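PDB 6LUP: MHC class I protein, which probably presents peptides on the cell surface for recognition by T cells, holding them in a groove between two helices above a beta sheet. Local coordinates for residues A[32-37]-A[43-48]; A[195-200]-A[250-255]; A[128-133]-A[143-148]; A[74-79]-A[113-118]; A[227-230]-A[234-237]. One frame throughout, in Å; residues are numbered along the deposited sequence.

Contact 1: residues A[32-37]-A[43-48]; sequences FVQYDS and IPRQRW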
# COMPACT_ATOMS: atom_id res chain seq x y z
N PHE A 32 -10.04 0.77 -4.45
CA PHE A 32 -11.34 1.10 -5.03
C PHE A 32 -12.40 1.51 -4.01
O PHE A 32 -13.35 2.20 -4.36
CB PHE A 32 -11.83 -0.01 -5.98
CG PHE A 32 -12.38 -1.22 -5.27
CD1 PHE A 32 -11.54 -2.11 -4.61
CD2 PHE A 32 -13.75 -1.50 -5.31
CE1 PHE A 32 -12.05 -3.23 -3.97
CE2 PHE A 32 -14.27 -2.63 -4.68
CZ PHE A 32 -13.42 -3.49 -4.01
N VAL A 33 -12.23 1.08 -2.76
CA VAL A 33 -13.15 1.47 -1.69
C VAL A 33 -12.40 1.87 -0.42
O VAL A 33 -11.22 1.54 -0.23
CB VAL A 33 -14.22 0.39 -1.36
CG1 VAL A 33 -15.24 0.27 -2.49
CG2 VAL A 33 -13.59 -0.97 -1.06
N GLN A 34 -13.09 2.60 0.45
CA GLN A 34 -12.55 3.06 1.72
C GLN A 34 -13.68 3.17 2.72
O GLN A 34 -14.82 3.50 2.35
CB GLN A 34 -11.85 4.41 1.55
CG GLN A 34 -11.10 4.93 2.78
CD GLN A 34 -11.97 5.74 3.75
OE1 GLN A 34 -13.10 6.13 3.43
NE2 GLN A 34 -11.45 5.98 4.94
N TYR A 35 -13.37 2.89 3.98
CA TYR A 35 -14.26 3.14 5.09
C TYR A 35 -13.44 3.61 6.29
O TYR A 35 -12.32 3.14 6.51
CB TYR A 35 -15.01 1.85 5.44
CG TYR A 35 -15.94 1.95 6.62
CD1 TYR A 35 -15.45 1.86 7.92
CD2 TYR A 35 -17.31 2.09 6.44
CE1 TYR A 35 -16.30 1.94 9.01
CE2 TYR A 35 -18.17 2.16 7.53
CZ TYR A 35 -17.66 2.09 8.81
OH TYR A 35 -18.50 2.16 9.89
N ASP A 36 -13.98 4.55 7.06
CA ASP A 36 -13.40 4.91 8.36
C ASP A 36 -14.44 5.22 9.43
O ASP A 36 -15.60 5.48 9.12
CB ASP A 36 -12.37 6.05 8.24
CG ASP A 36 -12.99 7.36 7.83
OD1 ASP A 36 -13.73 7.96 8.63
OD2 ASP A 36 -12.72 7.81 6.70
N SER A 37 -14.00 5.18 10.68
CA SER A 37 -14.86 5.34 11.85
C SER A 37 -15.35 6.77 12.11
O SER A 37 -16.15 6.99 13.03
CB SER A 37 -14.16 4.79 13.10
OG SER A 37 -12.82 5.24 13.16
N ILE A 43 -17.13 4.14 0.92
CA ILE A 43 -17.16 5.09 -0.19
C ILE A 43 -16.25 4.64 -1.34
O ILE A 43 -15.25 3.96 -1.10
CB ILE A 43 -16.78 6.52 0.27
CG1 ILE A 43 -15.34 6.57 0.79
CG2 ILE A 43 -17.78 7.02 1.32
CD1 ILE A 43 -14.77 7.97 0.95
N PRO A 44 -16.60 5.01 -2.58
CA PRO A 44 -15.74 4.69 -3.72
C PRO A 44 -14.47 5.53 -3.75
O PRO A 44 -14.49 6.71 -3.40
CB PRO A 44 -16.60 5.03 -4.93
CG PRO A 44 -17.61 6.00 -4.43
CD PRO A 44 -17.86 5.64 -3.00
N ARG A 45 -13.38 4.89 -4.15
CA ARG A 45 -12.11 5.56 -4.40
C ARG A 45 -11.80 5.46 -5.88
O ARG A 45 -10.74 5.88 -6.35
CB ARG A 45 -10.98 4.92 -3.59
CG ARG A 45 -10.96 5.31 -2.12
CD ARG A 45 -10.88 6.82 -1.95
NE ARG A 45 -10.61 7.19 -0.57
CZ ARG A 45 -11.10 8.27 0.03
NH1 ARG A 45 -10.79 8.53 1.29
NH2 ARG A 45 -11.91 9.09 -0.63
N GLN A 46 -12.74 4.87 -6.61
CA GLN A 46 -12.65 4.72 -8.05
C GLN A 46 -13.97 5.05 -8.70
O GLN A 46 -15.05 4.78 -8.14
CB GLN A 46 -12.24 3.31 -8.45
CG GLN A 46 -10.78 2.99 -8.20
CD GLN A 46 -9.83 3.84 -9.02
OE1 GLN A 46 -10.11 4.18 -10.17
NE2 GLN A 46 -8.70 4.18 -8.42
N ARG A 47 -13.89 5.61 -9.89
CA ARG A 47 -15.06 6.03 -10.62
C ARG A 47 -15.83 4.84 -11.18
O ARG A 47 -17.06 4.81 -11.12
CB ARG A 47 -14.67 6.99 -11.72
CG ARG A 47 -15.85 7.52 -12.50
CD ARG A 47 -15.51 8.82 -13.18
NE ARG A 47 -16.21 8.90 -14.45
CZ ARG A 47 -15.72 8.48 -15.61
NH1 ARG A 47 -14.50 7.94 -15.68
NH2 ARG A 47 -16.44 8.60 -16.72
N TRP A 48 -15.11 3.85 -11.71
CA TRP A 48 -15.76 2.68 -12.30
C TRP A 48 -16.69 1.97 -11.32
O TRP A 48 -17.80 1.57 -11.69
CB TRP A 48 -14.74 1.71 -12.92
CG TRP A 48 -13.79 1.05 -11.96
CD1 TRP A 48 -12.52 1.43 -11.69
CD2 TRP A 48 -14.04 -0.12 -11.17
NE1 TRP A 48 -11.96 0.57 -10.77
CE2 TRP A 48 -12.87 -0.39 -10.44
CE3 TRP A 48 -15.15 -0.98 -11.02
CZ2 TRP A 48 -12.77 -1.46 -9.55
CZ3 TRP A 48 -15.04 -2.04 -10.13
CH2 TRP A 48 -13.86 -2.28 -9.41
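Ile-43 makes both backbone bonds with Gln-34: its N donates to Gln-34 O over 2.8 Å, and its O accepts from Gln-34 N over 3.0 Å. The two side chains run alongside each other, pointing the same way. Ile-43 sets CG1 between its own N and carbonyl carbon (chi1 63°), which carries CG1 and CD1 to Gln-34 OE1, each at 3.5 Å. The amide nitrogen of Gln-34 reaches the other way, giving a bond to Asp-36 OD2 that lies close to the amide plane. Pro-44, which has no N-H to give, pairs with Val-33 in a non-hydrogen-bonded position. Arg-45 restores the bonding: its N lies 2.7 Å from Phe-32 O, well above the carbonyl plane. Its side chain then folds back beside Gln-34, NE resting 3.7 Å from Gln-34 CB. Beyond the two segments, Arg-45 NE forms a salt bridge with an acidic side chain of the partner protein chain. Gln-46, at the N-cap position, lays CG 3.7 Å from Phe-32 CA. Trp-48 finishes the segment, its CZ2 meeting Phe-32 CB at 4.0 Å; the two rings are nearly parallel, 14° apart, yet slid so far that they barely overlap. This is a beta hairpin whose short second strand is the outermost of the groove-floor sheet of the class I fold, leading into the first short helix.

Contact 2: residues A[195-200]-A[250-255]; sequences LSCVAT and YSCVVD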
# COMPACT_ATOMS: atom_id res chain seq x y z
N LEU A 195 24.52 8.36 -13.29
CA LEU A 195 23.62 8.09 -14.41
C LEU A 195 22.36 7.42 -13.87
O LEU A 195 22.44 6.35 -13.27
CB LEU A 195 24.31 7.20 -15.44
CG LEU A 195 23.94 7.38 -16.91
CD1 LEU A 195 24.46 8.71 -17.45
CD2 LEU A 195 24.50 6.23 -17.74
N SER A 196 21.21 8.05 -14.08
CA SER A 196 19.98 7.60 -13.43
C SER A 196 18.87 7.19 -14.39
O SER A 196 18.46 7.96 -15.26
CB SER A 196 19.46 8.66 -12.46
OG SER A 196 18.49 8.11 -11.59
N CYS A 197 18.39 5.97 -14.21
CA CYS A 197 17.24 5.47 -14.94
C CYS A 197 15.99 5.61 -14.08
O CYS A 197 15.87 4.97 -13.03
CB CYS A 197 17.44 4.01 -15.35
SG CYS A 197 16.28 3.52 -16.65
N VAL A 198 15.08 6.47 -14.54
CA VAL A 198 13.84 6.74 -13.82
C VAL A 198 12.60 6.34 -14.63
O VAL A 198 12.36 6.85 -15.72
CB VAL A 198 13.76 8.22 -13.32
CG1 VAL A 198 14.28 9.19 -14.37
CG2 VAL A 198 12.35 8.58 -12.88
N ALA A 199 11.85 5.40 -14.07
CA ALA A 199 10.57 4.97 -14.64
C ALA A 199 9.45 5.51 -13.78
O ALA A 199 9.48 5.38 -12.55
CB ALA A 199 10.50 3.46 -14.73
N THR A 200 8.46 6.12 -14.42
CA THR A 200 7.34 6.73 -13.72
C THR A 200 6.02 6.51 -14.45
O THR A 200 6.01 6.20 -15.65
CB THR A 200 7.59 8.24 -13.48
OG1 THR A 200 6.71 8.72 -12.46
CG2 THR A 200 7.41 9.05 -14.76
N TYR A 250 26.03 2.93 -22.43
CA TYR A 250 25.15 2.60 -21.32
C TYR A 250 23.71 2.41 -21.75
O TYR A 250 23.16 3.21 -22.51
CB TYR A 250 25.22 3.69 -20.24
CG TYR A 250 26.53 3.72 -19.50
CD1 TYR A 250 26.81 2.77 -18.52
CD2 TYR A 250 27.48 4.70 -19.77
CE1 TYR A 250 28.01 2.80 -17.82
CE2 TYR A 250 28.68 4.74 -19.08
CZ TYR A 250 28.95 3.78 -18.11
OH TYR A 250 30.14 3.81 -17.42
N SER A 251 23.10 1.33 -21.25
CA SER A 251 21.69 1.07 -21.50
C SER A 251 20.92 0.77 -20.21
O SER A 251 21.48 0.25 -19.24
CB SER A 251 21.52 -0.07 -22.51
OG SER A 251 22.04 -1.29 -22.01
N CYS A 252 19.64 1.13 -20.22
CA CYS A 252 18.72 0.79 -19.16
C CYS A 252 17.62 -0.11 -19.71
O CYS A 252 16.99 0.22 -20.72
CB CYS A 252 18.12 2.05 -18.54
SG CYS A 252 16.93 1.69 -17.23
N VAL A 253 17.41 -1.25 -19.06
CA VAL A 253 16.42 -2.23 -19.51
C VAL A 253 15.27 -2.37 -18.51
O VAL A 253 15.50 -2.53 -17.31
CB VAL A 253 17.08 -3.60 -19.84
CG1 VAL A 253 17.59 -4.28 -18.59
CG2 VAL A 253 16.11 -4.50 -20.57
N VAL A 254 14.04 -2.28 -19.01
CA VAL A 254 12.86 -2.29 -18.15
C VAL A 254 11.89 -3.41 -18.52
O VAL A 254 11.54 -3.59 -19.69
CB VAL A 254 12.12 -0.93 -18.18
CG1 VAL A 254 10.98 -0.92 -17.18
CG2 VAL A 254 13.08 0.21 -17.88
N ASP A 255 11.45 -4.15 -17.50
CA ASP A 255 10.39 -5.15 -17.64
C ASP A 255 9.19 -4.79 -16.79
O ASP A 255 9.28 -4.66 -15.57
CB ASP A 255 10.89 -6.55 -17.29
CG ASP A 255 11.61 -7.20 -18.45
OD1 ASP A 255 10.93 -7.69 -19.38
OD2 ASP A 255 12.86 -7.24 -18.42
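Cys-197 and Cys-252 are joined SG to SG at 2.0 Å, and the bond bridges two strands that share no hydrogen bond. Both CB atoms face the opposite strand, and with each sulfur anti to the backbone N (chi1 -163° in Cys-197, 178° in Cys-252) the two meet between the strands. There the link turns through a chi3 of -89°, close to the 90° twist of a relaxed disulfide. The CB atoms of Cys-197 and Cys-252 end 3.8 Å apart, and their CA atoms 6.5 Å. A pin of this kind is the signature of the immunoglobulin fold: strand 194-202 belongs to one sheet of the sandwich and strand 250-255 to the other, and the disulfide ties the sheets through the core. Phe-186, from the neighbouring strand 183-189, packs against both cysteines.

Leu-195 supplies the apolar part of the contact two residues earlier on its strand. Its side chain slants across that of Tyr-250, with CD2 doing the touching: the methyl lies 3.6 Å from Tyr-250 CB and 3.7 Å from Tyr-250 CG. It therefore presses on the root of the tyrosine, well short of the phenol oxygen. Phe-242 and Tyr-267 also pack on Leu-195. Residues alternate in direction along the strand, and Ser-196, between Leu-195 and Cys-197, bonds through OG to an aromatic side chain of the partner protein chain.

Contact 3: residues A[128-133]-A[143-148]; sequences MVWVTP and KWDRDM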
# COMPACT_ATOMS: atom_id res chain seq x y z
N MET A 128 -8.61 -26.52 7.15
CA MET A 128 -9.74 -25.83 7.79
C MET A 128 -9.56 -25.71 9.31
O MET A 128 -10.47 -26.00 10.09
CB MET A 128 -11.09 -26.45 7.41
CG MET A 128 -11.61 -26.00 6.06
SD MET A 128 -11.57 -24.21 5.81
CE MET A 128 -12.67 -23.64 7.10
N VAL A 129 -8.37 -25.26 9.70
CA VAL A 129 -8.02 -25.06 11.10
C VAL A 129 -7.32 -23.70 11.24
O VAL A 129 -6.66 -23.24 10.31
CB VAL A 129 -7.15 -26.24 11.64
CG1 VAL A 129 -5.73 -26.18 11.10
CG2 VAL A 129 -7.16 -26.29 13.15
N TRP A 130 -7.50 -23.06 12.39
CA TRP A 130 -6.85 -21.78 12.66
C TRP A 130 -5.48 -22.00 13.30
O TRP A 130 -5.32 -22.85 14.17
CB TRP A 130 -7.72 -20.91 13.56
CG TRP A 130 -9.01 -20.50 12.92
CD1 TRP A 130 -10.19 -21.18 12.96
CD2 TRP A 130 -9.24 -19.33 12.12
NE1 TRP A 130 -11.15 -20.50 12.25
CE2 TRP A 130 -10.60 -19.36 11.72
CE3 TRP A 130 -8.44 -18.25 11.72
CZ2 TRP A 130 -11.17 -18.36 10.93
CZ3 TRP A 130 -9.02 -17.26 10.93
CH2 TRP A 130 -10.37 -17.32 10.55
N VAL A 131 -4.50 -21.22 12.86
CA VAL A 131 -3.15 -21.31 13.40
C VAL A 131 -2.74 -20.03 14.13
O VAL A 131 -3.09 -18.92 13.71
CB VAL A 131 -2.10 -21.71 12.32
CG1 VAL A 131 -2.53 -22.98 11.60
CG2 VAL A 131 -1.88 -20.59 11.32
N THR A 132 -2.03 -20.19 15.24
CA THR A 132 -1.56 -19.07 16.05
C THR A 132 -0.16 -19.36 16.60
O THR A 132 0.06 -20.40 17.23
CB THR A 132 -2.54 -18.73 17.20
OG1 THR A 132 -1.97 -17.72 18.04
CG2 THR A 132 -2.87 -19.97 18.05
N PRO A 133 0.80 -18.45 16.34
CA PRO A 133 2.16 -18.65 16.84
C PRO A 133 2.35 -18.16 18.29
O PRO A 133 3.45 -18.26 18.82
CB PRO A 133 3.00 -17.82 15.88
CG PRO A 133 2.10 -16.71 15.46
CD PRO A 133 0.70 -17.26 15.47
N LYS A 143 -11.83 -21.71 20.32
CA LYS A 143 -13.20 -21.30 20.06
C LYS A 143 -13.52 -21.35 18.57
O LYS A 143 -14.57 -21.86 18.16
CB LYS A 143 -13.45 -19.89 20.59
CG LYS A 143 -13.46 -19.79 22.11
CD LYS A 143 -13.38 -18.34 22.58
CE LYS A 143 -14.73 -17.66 22.54
NZ LYS A 143 -14.67 -16.32 23.19
N TRP A 144 -12.59 -20.85 17.75
CA TRP A 144 -12.81 -20.70 16.32
C TRP A 144 -12.74 -22.01 15.55
O TRP A 144 -13.39 -22.16 14.51
CB TRP A 144 -11.83 -19.67 15.74
CG TRP A 144 -12.22 -18.24 16.04
CD1 TRP A 144 -13.12 -17.81 16.97
CD2 TRP A 144 -11.70 -17.07 15.41
NE1 TRP A 144 -13.21 -16.44 16.95
CE2 TRP A 144 -12.34 -15.96 16.00
CE3 TRP A 144 -10.76 -16.84 14.40
CZ2 TRP A 144 -12.07 -14.64 15.62
CZ3 TRP A 144 -10.48 -15.54 14.02
CH2 TRP A 144 -11.14 -14.45 14.63
N ASP A 145 -11.96 -22.97 16.05
CA ASP A 145 -11.88 -24.30 15.43
C ASP A 145 -13.19 -25.07 15.61
O ASP A 145 -13.58 -25.85 14.74
CB ASP A 145 -10.71 -25.11 16.00
CG ASP A 145 -9.36 -24.63 15.48
OD1 ASP A 145 -9.29 -24.09 14.35
OD2 ASP A 145 -8.36 -24.82 16.20
N ARG A 146 -13.85 -24.84 16.75
CA ARG A 146 -15.15 -25.43 17.05
C ARG A 146 -16.26 -24.87 16.17
O ARG A 146 -17.18 -25.60 15.78
CB ARG A 146 -15.51 -25.21 18.53
CG ARG A 146 -15.27 -26.39 19.46
CD ARG A 146 -13.80 -26.78 19.53
NE ARG A 146 -13.57 -27.88 20.47
CZ ARG A 146 -12.82 -27.80 21.57
NH1 ARG A 146 -12.20 -26.67 21.88
NH2 ARG A 146 -12.68 -28.86 22.35
N ASP A 147 -16.17 -23.58 15.86
CA ASP A 147 -17.24 -22.86 15.17
C ASP A 147 -17.32 -23.23 13.68
O ASP A 147 -16.65 -22.63 12.84
CB ASP A 147 -17.07 -21.35 15.35
CG ASP A 147 -18.38 -20.59 15.21
OD1 ASP A 147 -19.24 -20.99 14.39
OD2 ASP A 147 -18.53 -19.57 15.92
N MET A 148 -18.17 -24.21 13.39
CA MET A 148 -18.38 -24.71 12.03
C MET A 148 -18.90 -23.63 11.09
O MET A 148 -18.29 -23.36 10.05
CB MET A 148 -19.34 -25.90 12.06
CG MET A 148 -19.66 -26.50 10.70
SD MET A 148 -18.54 -27.83 10.22
CE MET A 148 -19.19 -29.18 11.21
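Trp-130 receives Trp-144 on one face of its indole and Asp-145 at its edge. The stack is T-shaped: the edge of Trp-144 points into the Trp-130 face with the planes at 66°, and Trp-144 CE3 stands 3.5 Å above the Trp-130 ring plane, over its centre. On the same indole, Trp-144 CB makes a CH-pi contact 3.8 Å from the centroid of the Trp-130 five-membered ring. Asp-145 OD1 comes in near the ring plane, 3.3 Å from Trp-130 CD1. That oxygen also accepts from Trp-130 N through its syn lone pair, a nearly straight bond of 2.8 Å. Val-129 CG2 flanks Asp-145 OD1 at 3.3 Å. The other oxygen is held as well: Asp-145 OD2 forms a salt bridge with Lys-141, which also bonds to Trp-130 O. Each indole nitrogen has a partner beyond the pair: Trp-130 NE1 bonds to Asn-151, and Trp-144 NE1 to the backbone of the bound peptide, so the stack backs a residue that holds ligand. The contact thus fastens the last turn of helix 135-146 to the outermost strand 129-131, with Leu-123 and Ile-121 of strand 118-124 packing alongside and helix 148-172 following directly.

Contact 4: residues A[74-79]-A[113-118]; sequences ANIDIL and HAWDST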
# COMPACT_ATOMS: atom_id res chain seq x y z
N ALA A 74 -13.13 -3.67 20.47
CA ALA A 74 -13.29 -4.65 21.54
C ALA A 74 -12.06 -5.54 21.64
O ALA A 74 -11.59 -5.84 22.74
CB ALA A 74 -14.54 -5.49 21.32
N ASN A 75 -11.53 -5.93 20.48
CA ASN A 75 -10.33 -6.76 20.41
C ASN A 75 -9.14 -6.15 21.14
O ASN A 75 -8.46 -6.85 21.89
CB ASN A 75 -9.97 -7.07 18.95
CG ASN A 75 -10.87 -8.12 18.33
OD1 ASN A 75 -10.62 -8.57 17.21
ND2 ASN A 75 -11.91 -8.53 19.04
N ILE A 76 -8.89 -4.85 20.94
CA ILE A 76 -7.71 -4.22 21.54
C ILE A 76 -7.75 -4.29 23.07
O ILE A 76 -6.72 -4.48 23.71
CB ILE A 76 -7.44 -2.77 21.04
CG1 ILE A 76 -8.45 -1.77 21.61
CG2 ILE A 76 -7.39 -2.72 19.52
CD1 ILE A 76 -8.03 -0.32 21.54
N ASP A 77 -8.95 -4.17 23.64
CA ASP A 77 -9.13 -4.31 25.09
C ASP A 77 -8.98 -5.76 25.53
O ASP A 77 -8.39 -6.03 26.57
CB ASP A 77 -10.48 -3.76 25.55
CG ASP A 77 -10.53 -2.24 25.49
OD1 ASP A 77 -10.86 -1.69 24.42
OD2 ASP A 77 -10.26 -1.60 26.54
N ILE A 78 -9.53 -6.69 24.75
CA ILE A 78 -9.44 -8.12 25.05
C ILE A 78 -7.98 -8.59 25.08
O ILE A 78 -7.57 -9.27 26.03
CB ILE A 78 -10.28 -8.97 24.07
CG1 ILE A 78 -11.77 -8.70 24.26
CG2 ILE A 78 -10.00 -10.46 24.26
CD1 ILE A 78 -12.65 -9.20 23.13
N LEU A 79 -7.22 -8.21 24.07
CA LEU A 79 -5.84 -8.67 23.93
C LEU A 79 -4.87 -7.98 24.89
O LEU A 79 -3.85 -8.56 25.26
CB LEU A 79 -5.36 -8.54 22.48
CG LEU A 79 -6.01 -9.50 21.48
CD1 LEU A 79 -5.48 -9.24 20.08
CD2 LEU A 79 -5.82 -10.96 21.86
N HIS A 113 -4.87 -12.24 10.84
CA HIS A 113 -5.09 -11.24 11.87
C HIS A 113 -3.78 -10.92 12.58
O HIS A 113 -2.93 -11.80 12.76
CB HIS A 113 -6.11 -11.74 12.90
CG HIS A 113 -7.43 -12.14 12.32
ND1 HIS A 113 -8.62 -11.57 12.72
CD2 HIS A 113 -7.75 -13.06 11.38
CE1 HIS A 113 -9.62 -12.12 12.05
NE2 HIS A 113 -9.12 -13.03 11.23
N ALA A 114 -3.62 -9.67 12.99
CA ALA A 114 -2.44 -9.25 13.72
C ALA A 114 -2.76 -8.32 14.88
O ALA A 114 -3.64 -7.46 14.79
CB ALA A 114 -1.43 -8.59 12.80
N TRP A 115 -2.03 -8.52 15.97
CA TRP A 115 -2.09 -7.69 17.15
C TRP A 115 -0.76 -6.97 17.29
O TRP A 115 0.31 -7.60 17.25
CB TRP A 115 -2.39 -8.57 18.37
CG TRP A 115 -1.99 -8.01 19.69
CD1 TRP A 115 -1.01 -8.47 20.51
CD2 TRP A 115 -2.57 -6.88 20.36
NE1 TRP A 115 -0.93 -7.71 21.65
CE2 TRP A 115 -1.87 -6.72 21.58
CE3 TRP A 115 -3.60 -5.98 20.05
CZ2 TRP A 115 -2.18 -5.71 22.49
CZ3 TRP A 115 -3.90 -4.97 20.96
CH2 TRP A 115 -3.19 -4.84 22.17
N ASP A 116 -0.82 -5.64 17.41
CA ASP A 116 0.37 -4.79 17.44
C ASP A 116 1.38 -5.18 16.36
O ASP A 116 2.57 -5.36 16.63
CB ASP A 116 1.02 -4.80 18.84
CG ASP A 116 0.31 -3.88 19.83
OD1 ASP A 116 -0.60 -3.13 19.42
OD2 ASP A 116 0.66 -3.91 21.02
N SER A 117 0.89 -5.31 15.13
CA SER A 117 1.70 -5.61 13.95
C SER A 117 2.52 -6.91 14.02
O SER A 117 3.53 -7.05 13.32
CB SER A 117 2.59 -4.41 13.57
OG SER A 117 1.80 -3.29 13.22
N THR A 118 2.08 -7.85 14.85
CA THR A 118 2.66 -9.20 14.88
C THR A 118 1.58 -10.26 14.67
O THR A 118 0.44 -10.08 15.10
CB THR A 118 3.40 -9.48 16.21
OG1 THR A 118 2.50 -9.34 17.31
CG2 THR A 118 4.58 -8.54 16.40
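Trp-115 swings its indole anti to the backbone N (chi1 158°), and Leu-79 turns CG beside its own N (chi1 -69°), so that the two side chains lie alongside, running in opposite senses. Leu-79 CB is then centred over the indole, 3.9 Å from the centroid of the Trp-115 six-membered ring and only 10° off its normal, a clear CH-pi contact. Further along, Leu-79 CD1 reaches the root of the tryptophan, 3.6 Å from Trp-115 CB. Asp-116 CG lies over the opposite face of the indole, which is therefore held between a leucine and an acid. One helical turn before Leu-79, Ile-76 meets the far rim of the ring, its CB 4.2 Å from Trp-115 CZ3. The tryptophan's own backbone is fixed by a type I' turn: Trp-115 O accepts from Thr-118 N and, at 2.8 Å, from Thr-118 OG1. Asp-116 is positioned by bonds to His-90 and Thr-91. In this way Trp-115, where strand 108-115 enters the tight turn to strand 118-124, packs against helix 55-82, while Tyr-92 of strand 91-100, Phe-120 of strand 118-124 and an apolar side chain of the bound peptide also pack on Leu-79.

Contact 5: residues A[227-230]-A[234-237]; sequences RPNH and YQIH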
# COMPACT_ATOMS: atom_id res chain seq x y z
N ARG A 227 7.92 3.22 -5.52
CA ARG A 227 7.20 4.10 -4.61
C ARG A 227 6.01 4.73 -5.32
O ARG A 227 6.05 4.94 -6.53
CB ARG A 227 8.13 5.16 -4.01
CG ARG A 227 8.89 5.98 -5.04
CD ARG A 227 10.00 6.79 -4.39
NE ARG A 227 10.62 7.68 -5.36
CZ ARG A 227 11.70 8.42 -5.11
NH1 ARG A 227 12.28 8.39 -3.92
NH2 ARG A 227 12.19 9.21 -6.06
N PRO A 228 4.93 5.03 -4.56
CA PRO A 228 3.69 5.51 -5.16
C PRO A 228 3.78 6.94 -5.69
O PRO A 228 4.49 7.77 -5.12
CB PRO A 228 2.69 5.44 -4.00
CG PRO A 228 3.54 5.61 -2.79
CD PRO A 228 4.83 4.91 -3.10
N ASN A 229 3.07 7.19 -6.78
CA ASN A 229 2.79 8.55 -7.23
C ASN A 229 1.49 9.04 -6.60
O ASN A 229 1.04 8.48 -5.60
CB ASN A 229 2.74 8.61 -8.76
CG ASN A 229 4.12 8.51 -9.40
OD1 ASN A 229 4.31 7.78 -10.36
ND2 ASN A 229 5.07 9.25 -8.85
N HIS A 230 0.89 10.08 -7.18
CA HIS A 230 -0.34 10.66 -6.64
C HIS A 230 -1.62 10.09 -7.25
O HIS A 230 -2.71 10.30 -6.73
CB HIS A 230 -0.31 12.17 -6.84
CG HIS A 230 -0.43 12.60 -8.27
ND1 HIS A 230 0.43 12.16 -9.25
CD2 HIS A 230 -1.32 13.41 -8.88
CE1 HIS A 230 0.08 12.69 -10.41
NE2 HIS A 230 -0.98 13.45 -10.21
N TYR A 234 2.99 4.24 -10.12
CA TYR A 234 4.21 4.08 -9.33
C TYR A 234 5.44 4.61 -10.07
O TYR A 234 5.40 4.86 -11.27
CB TYR A 234 4.40 2.61 -8.94
CG TYR A 234 3.22 2.05 -8.17
CD1 TYR A 234 2.10 1.55 -8.85
CD2 TYR A 234 3.20 2.06 -6.78
CE1 TYR A 234 1.01 1.05 -8.16
CE2 TYR A 234 2.11 1.56 -6.08
CZ TYR A 234 1.02 1.06 -6.77
OH TYR A 234 -0.07 0.56 -6.09
N GLN A 235 6.53 4.78 -9.33
CA GLN A 235 7.80 5.23 -9.89
C GLN A 235 8.99 4.54 -9.22
O GLN A 235 8.88 4.02 -8.11
CB GLN A 235 7.95 6.76 -9.79
CG GLN A 235 8.06 7.30 -8.37
CD GLN A 235 8.54 8.74 -8.32
OE1 GLN A 235 7.82 9.67 -8.67
NE2 GLN A 235 9.78 8.92 -7.88
N ILE A 236 10.13 4.54 -9.92
CA ILE A 236 11.37 3.99 -9.38
C ILE A 236 12.58 4.66 -10.03
O ILE A 236 12.56 4.98 -11.22
CB ILE A 236 11.43 2.45 -9.54
CG1 ILE A 236 12.70 1.89 -8.87
CG2 ILE A 236 11.31 2.03 -11.00
CD1 ILE A 236 12.69 0.38 -8.67
N HIS A 237 13.61 4.88 -9.22
CA HIS A 237 14.87 5.43 -9.69
C HIS A 237 15.97 4.41 -9.44
O HIS A 237 16.17 3.99 -8.30
CB HIS A 237 15.21 6.73 -8.96
CG HIS A 237 14.28 7.86 -9.24
ND1 HIS A 237 14.70 9.05 -9.79
CD2 HIS A 237 12.94 7.99 -9.04
CE1 HIS A 237 13.67 9.87 -9.92
NE2 HIS A 237 12.59 9.25 -9.47
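Arg-227 and Gln-235 form the hydrogen-bonded pair of a beta hairpin at one edge of the immunoglobulin C1-type sandwich, joining strands 222-228 and 234-241. Arg-227 N donates to Gln-235 O at 2.9 Å and Gln-235 N returns the bond to Arg-227 O at 2.8 Å. Both side chains rise on the same face of the sheet. Each sets CG between its backbone N and carbonyl carbon (chi1 54° in Arg-227, 66° in Gln-235), and the two CG atoms come within 3.7 Å. From there the arginine runs extended as far as His-237, placing NH2 3.3 Å from His-237 CD2, with the guanidinium and imidazole planes steeply inclined. The Asn-229 side chain crosses that of Gln-235 at about a right angle. Next in the hairpin, Pro-228 and Tyr-234 pair without hydrogen bonds and their side chains diverge; Tyr-234 CD2 nevertheless touches Pro-228 CA at 3.8 Å. Asn-229 is itself positioned by Ser-233 OG, which bonds to its OD1, and by a weak bond of the same oxygen with Thr-200. Aromatic side chains of the partner protein chain make a cation-pi contact with Arg-227 and a hydrogen bond with His-237 ND1. Tyr-234 OH makes a weak hydrogen bond to the backbone oxygen of Asp-29.

In the fold
Contacts 1, 4 and 3 share the eight-stranded sheet of the peptide-binding part, whereas contacts 5 and 2 belong to the immunoglobulin domain. Along the chain, contacts 1, 4 and 3 close one after another, and contact 5 then falls within the stretch between the two halves of contact 2. Contacts 1 and 3 occupy opposite outer strands of the groove floor, their centres about 31 Å apart. Contact 4 lies about 17 Å from contact 3, centre to centre, and touches it where His-113 meets Trp-144. Contacts 2 and 5 touch through adjacent strands 194-202 and 234-241. Of the five, contacts 3 and 4 are the ones within reach of the bound peptide, while contact 2 pins the supporting sandwich about 48 Å from contact 3, centre to centre.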